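Local coordinates for protein HTH-type transcriptional regulator GadX (Escherichia coli, PDB 3MKL) that is a homodimeric DNA-binding regulator that activates about fifteen acid-resistance genes, such as gadA, gadB and gadC, and under some conditions can repress gadW, at residues 86-89 against 90-93; 48-51 against 52-55. One frame throughout, in Å; residues are numbered along the deposited sequence.

Contact 1 of 2, residues 86-89 against 90-93; sequences VSYF and IYVF
With its CG anti to the backbone N (chi1 173°), the Tyr88 ring is carried along the helix to Val92 one turn later, and Val92 turns CG2 back to meet it because that methyl stands anti to the carbonyl carbon, beside its own N. CG2 lies over one ring face, 3.7 Å from the centroid and 24° off the normal, a CH-pi contact. It is displaced toward the hydroxyl end of the ring, where Tyr88 CZ is 3.4 Å from Val92 CG2. Valine suits the place: a methyl on CB is short enough to lie against the ring face. Tyr91 brings CD2 to 4.0 Å from Tyr88 CD1, the two rings inclined at 36°, while Tyr88 O lies at the edge of the Tyr91 ring.

On another side, Phe89 and Phe93 run side by side with CZ of Phe89 4.2 Å from CD1 of Phe93. These buried, wholly apolar rings suit the inward face, packing on Met60 of helix 51-67 and Pro101. Val86 CG1 meets Ile90 CD1 at 3.9 Å, and Val86 also reaches Ile74 and Lys75 of helix 74-80. Four i to i+4 backbone bonds hold the spacing, among them Ile90 N to Val86 O at 2.7 Å. This is an amphipathic alpha-helix, the second helix of the predicted C-terminal helix-turn-helix motif, the position of the recognition helix in AraC/XylS-type domains.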
loop_
_atom_site.group_PDB
_atom_site.type_symbol
_atom_site.label_atom_id
_atom_site.label_comp_id
_atom_site.label_asym_id
_atom_site.label_seq_id
_atom_site.Cartn_x
_atom_site.Cartn_y
_atom_site.Cartn_z
ATOM N N VAL A 86 -14.306 -2.751 1.826
ATOM C CA VAL A 86 -14.203 -1.791 2.949
ATOM C C VAL A 86 -13.952 -2.433 4.325
ATOM O O VAL A 86 -13.190 -1.878 5.120
ATOM C CB VAL A 86 -15.410 -0.831 3.051
ATOM C CG1 VAL A 86 -15.102 0.323 4.036
ATOM C CG2 VAL A 86 -15.751 -0.269 1.691
ATOM N N SER A 87 -14.589 -3.576 4.604
ATOM C CA SER A 87 -14.314 -4.365 5.828
ATOM C C SER A 87 -12.841 -4.729 5.919
ATOM O O SER A 87 -12.182 -4.556 6.961
ATOM C CB SER A 87 -15.101 -5.667 5.830
ATOM O OG SER A 87 -16.486 -5.447 5.954
ATOM N N TYR A 88 -12.315 -5.268 4.831
ATOM C CA TYR A 88 -10.884 -5.604 4.816
ATOM C C TYR A 88 -9.987 -4.348 4.979
ATOM O O TYR A 88 -9.044 -4.324 5.814
ATOM C CB TYR A 88 -10.516 -6.394 3.561
ATOM C CG TYR A 88 -9.014 -6.607 3.423
ATOM C CD1 TYR A 88 -8.369 -7.572 4.166
ATOM C CD2 TYR A 88 -8.251 -5.822 2.562
ATOM C CE1 TYR A 88 -7.004 -7.793 4.053
ATOM C CE2 TYR A 88 -6.852 -6.029 2.440
ATOM C CZ TYR A 88 -6.247 -7.023 3.193
ATOM O OH TYR A 88 -4.897 -7.247 3.102
ATOM N N PHE A 89 -10.275 -3.308 4.195
ATOM C CA PHE A 89 -9.551 -2.042 4.361
ATOM C C PHE A 89 -9.610 -1.554 5.812
ATOM O O PHE A 89 -8.579 -1.218 6.379
ATOM C CB PHE A 89 -10.078 -0.955 3.415
ATOM C CG PHE A 89 -9.639 0.438 3.777
ATOM C CD1 PHE A 89 -8.331 0.850 3.567
ATOM C CD2 PHE A 89 -10.545 1.348 4.309
ATOM C CE1 PHE A 89 -7.950 2.161 3.885
ATOM C CE2 PHE A 89 -10.165 2.647 4.616
ATOM C CZ PHE A 89 -8.873 3.043 4.419
ATOM N N ILE A 90 -10.807 -1.509 6.404
ATOM C CA ILE A 90 -10.906 -1.149 7.827
ATOM C C ILE A 90 -10.001 -2.010 8.721
ATOM O O ILE A 90 -9.286 -1.484 9.581
ATOM C CB ILE A 90 -12.400 -1.180 8.358
ATOM C CG1 ILE A 90 -13.250 -0.069 7.688
ATOM C CG2 ILE A 90 -12.429 -1.076 9.888
ATOM C CD1 ILE A 90 -14.762 -0.250 7.875
ATOM N N TYR A 91 -10.013 -3.325 8.501
ATOM C CA TYR A 91 -9.187 -4.261 9.277
ATOM C C TYR A 91 -7.672 -3.934 9.195
ATOM O O TYR A 91 -6.949 -3.964 10.191
ATOM C CB TYR A 91 -9.440 -5.701 8.810
ATOM C CG TYR A 91 -8.252 -6.610 9.023
ATOM C CD1 TYR A 91 -8.025 -7.215 10.273
ATOM C CD2 TYR A 91 -7.360 -6.897 7.981
ATOM C CE1 TYR A 91 -6.917 -8.053 10.485
ATOM C CE2 TYR A 91 -6.257 -7.756 8.191
ATOM C CZ TYR A 91 -6.053 -8.308 9.445
ATOM O OH TYR A 91 -4.993 -9.119 9.670
ATOM N N VAL A 92 -7.201 -3.640 7.990
ATOM C CA VAL A 92 -5.780 -3.431 7.790
ATOM C C VAL A 92 -5.364 -2.047 8.310
ATOM O O VAL A 92 -4.237 -1.879 8.813
ATOM C CB VAL A 92 -5.423 -3.598 6.306
ATOM C CG1 VAL A 92 -3.989 -3.251 6.066
ATOM C CG2 VAL A 92 -5.639 -5.051 5.907
ATOM N N PHE A 93 -6.275 -1.075 8.192
ATOM C CA PHE A 93 -6.030 0.278 8.751
ATOM C C PHE A 93 -5.984 0.251 10.273
ATOM O O PHE A 93 -5.052 0.768 10.876
ATOM C CB PHE A 93 -7.088 1.252 8.259
ATOM C CG PHE A 93 -6.857 2.696 8.657
ATOM C CD1 PHE A 93 -6.369 3.615 7.728
ATOM C CD2 PHE A 93 -7.191 3.146 9.924
ATOM C CE1 PHE A 93 -6.204 4.956 8.064
ATOM C CE2 PHE A 93 -7.035 4.492 10.286
ATOM C CZ PHE A 93 -6.537 5.404 9.347
#

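Contact 2 of 2, residues 48-51 against 52-55; sequences ETSY and SQLL
An N-cap opens helix 51-67 here, directly after the Schellman motif that ends helix 37-46, in which Glu48 is the C-prime residue with positive phi. Ser50 is the cap: its OG accepts from Gln53 N in a weak bond of 3.3 Å. The short serine side chain can fold back this way because OG sits between the backbone N and the carbonyl carbon (chi1 57°). It thereby gives an acceptor to one of the first-turn N-H groups, which have no carbonyl of a preceding turn to bond to. Ser50 O takes Leu54 N at 3.2 Å, and Tyr51 O takes Leu55 N at 2.8 Å, so the regular helical bonding starts at once.

Thr49 and Gln53 run alongside but point opposite ways, and the Gln53 side chain, extended beyond CG, is long enough for its amide oxygen to come back toward Thr49. A water lies 2.8 Å from Thr49 OG1 but only 2.4 Å from Gln53 OE1, too close for an ordinary bond, so a bridge through it is doubtful. Threonine suits the place with a hydroxyl on one branch and a methyl on the other: CG2 touches Leu54 CD1 at 3.8 Å, the leucine lying roughly perpendicular to the threonine. Ser52 CB stands over the centre of one face of the Tyr51 ring, 4.3 Å from the centroid, a CH-pi contact.

Leu54 packs on Val12 of helix 8-17 and, with Thr49 and Tyr51, on Leu44 of helix 37-46; Leu55 meets Ile16, and Tyr51 continues to Leu26 and Ile29 of helix 26-32.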
loop_
_atom_site.group_PDB
_atom_site.type_symbol
_atom_site.label_atom_id
_atom_site.label_comp_id
_atom_site.label_asym_id
_atom_site.label_seq_id
_atom_site.Cartn_x
_atom_site.Cartn_y
_atom_site.Cartn_z
ATOM N N GLU A 48 14.114 -8.293 4.795
ATOM C CA GLU A 48 13.051 -8.721 5.693
ATOM C C GLU A 48 11.683 -8.123 5.387
ATOM O O GLU A 48 10.975 -7.665 6.276
ATOM C CB GLU A 48 13.459 -8.477 7.153
ATOM C CG GLU A 48 14.546 -9.404 7.638
ATOM C CD GLU A 48 14.146 -10.871 7.603
ATOM O OE1 GLU A 48 12.938 -11.195 7.627
ATOM O OE2 GLU A 48 15.053 -11.709 7.548
ATOM N N THR A 49 11.311 -8.153 4.114
ATOM C CA THR A 49 9.992 -7.698 3.693
ATOM C C THR A 49 9.519 -8.489 2.463
ATOM O O THR A 49 10.256 -9.323 1.922
ATOM C CB THR A 49 9.957 -6.141 3.412
ATOM O OG1 THR A 49 8.592 -5.669 3.431
ATOM C CG2 THR A 49 10.630 -5.774 2.058
ATOM N N SER A 50 8.299 -8.231 2.020
ATOM C CA SER A 50 7.834 -8.806 0.763
ATOM C C SER A 50 7.172 -7.704 -0.026
ATOM O O SER A 50 6.994 -6.581 0.496
ATOM C CB SER A 50 6.847 -9.931 1.012
ATOM O OG SER A 50 5.768 -9.447 1.776
ATOM N N TYR A 51 6.821 -8.005 -1.273
ATOM C CA TYR A 51 6.144 -7.029 -2.100
ATOM C C TYR A 51 4.802 -6.691 -1.448
ATOM O O TYR A 51 4.403 -5.522 -1.414
ATOM C CB TYR A 51 6.013 -7.515 -3.556
ATOM C CG TYR A 51 4.752 -8.289 -3.835
ATOM C CD1 TYR A 51 3.559 -7.619 -4.132
ATOM C CD2 TYR A 51 4.735 -9.680 -3.776
ATOM C CE1 TYR A 51 2.369 -8.324 -4.375
ATOM C CE2 TYR A 51 3.552 -10.400 -4.025
ATOM C CZ TYR A 51 2.377 -9.707 -4.329
ATOM O OH TYR A 51 1.207 -10.378 -4.577
ATOM N N SER A 52 4.143 -7.697 -0.866
ATOM C CA SER A 52 2.801 -7.494 -0.314
ATOM C C SER A 52 2.811 -6.643 0.951
ATOM O O SER A 52 1.878 -5.889 1.192
ATOM C CB SER A 52 2.052 -8.810 -0.102
ATOM O OG SER A 52 2.834 -9.731 0.633
ATOM N N GLN A 53 3.873 -6.735 1.742
ATOM C CA GLN A 53 3.992 -5.901 2.923
ATOM C C GLN A 53 4.191 -4.476 2.493
ATOM O O GLN A 53 3.571 -3.567 3.044
ATOM C CB GLN A 53 5.113 -6.377 3.851
ATOM C CG GLN A 53 4.640 -7.537 4.720
ATOM C CD GLN A 53 5.721 -8.159 5.575
ATOM O OE1 GLN A 53 6.915 -7.996 5.311
ATOM N NE2 GLN A 53 5.301 -8.904 6.609
ATOM N N LEU A 54 5.039 -4.291 1.490
ATOM C CA LEU A 54 5.327 -2.958 0.976
ATOM C C LEU A 54 4.081 -2.339 0.354
ATOM O O LEU A 54 3.811 -1.168 0.560
ATOM C CB LEU A 54 6.493 -3.006 -0.007
ATOM C CG LEU A 54 7.844 -3.350 0.644
ATOM C CD1 LEU A 54 8.928 -3.414 -0.407
ATOM C CD2 LEU A 54 8.230 -2.352 1.772
ATOM N N LEU A 55 3.332 -3.139 -0.399
ATOM C CA LEU A 55 2.060 -2.699 -0.965
ATOM C C LEU A 55 1.157 -2.108 0.117
ATOM O O LEU A 55 0.709 -0.947 0.021
ATOM C CB LEU A 55 1.358 -3.846 -1.710
ATOM C CG LEU A 55 0.177 -3.539 -2.645
ATOM C CD1 LEU A 55 0.482 -2.372 -3.592
ATOM C CD2 LEU A 55 -0.232 -4.794 -3.468
HETATM O O HOH W 1 7.915 -5.945 6.183
#

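Along the chain contact 2 comes first, at the junction of helices 37-46 and 51-67, and contact 1 follows on helix 86-97. Their centres are about 18 Å apart and their nearest atoms about 7 Å, so they do not touch. Helix 51-67 joins them: it starts in contact 2, and farther along, its residues Thr56, Met60 and Leu64 receive side chains of contact 1. Contact 2 begins at the last residue of the first predicted helix-turn-helix motif, whereas contact 1 lies in the second. This all-helical, C-terminal AraC/XylS-type domain carries two predicted motifs, joined by the long helix 51-67, an arrangement consistent with both taking part in DNA binding, as in relatives.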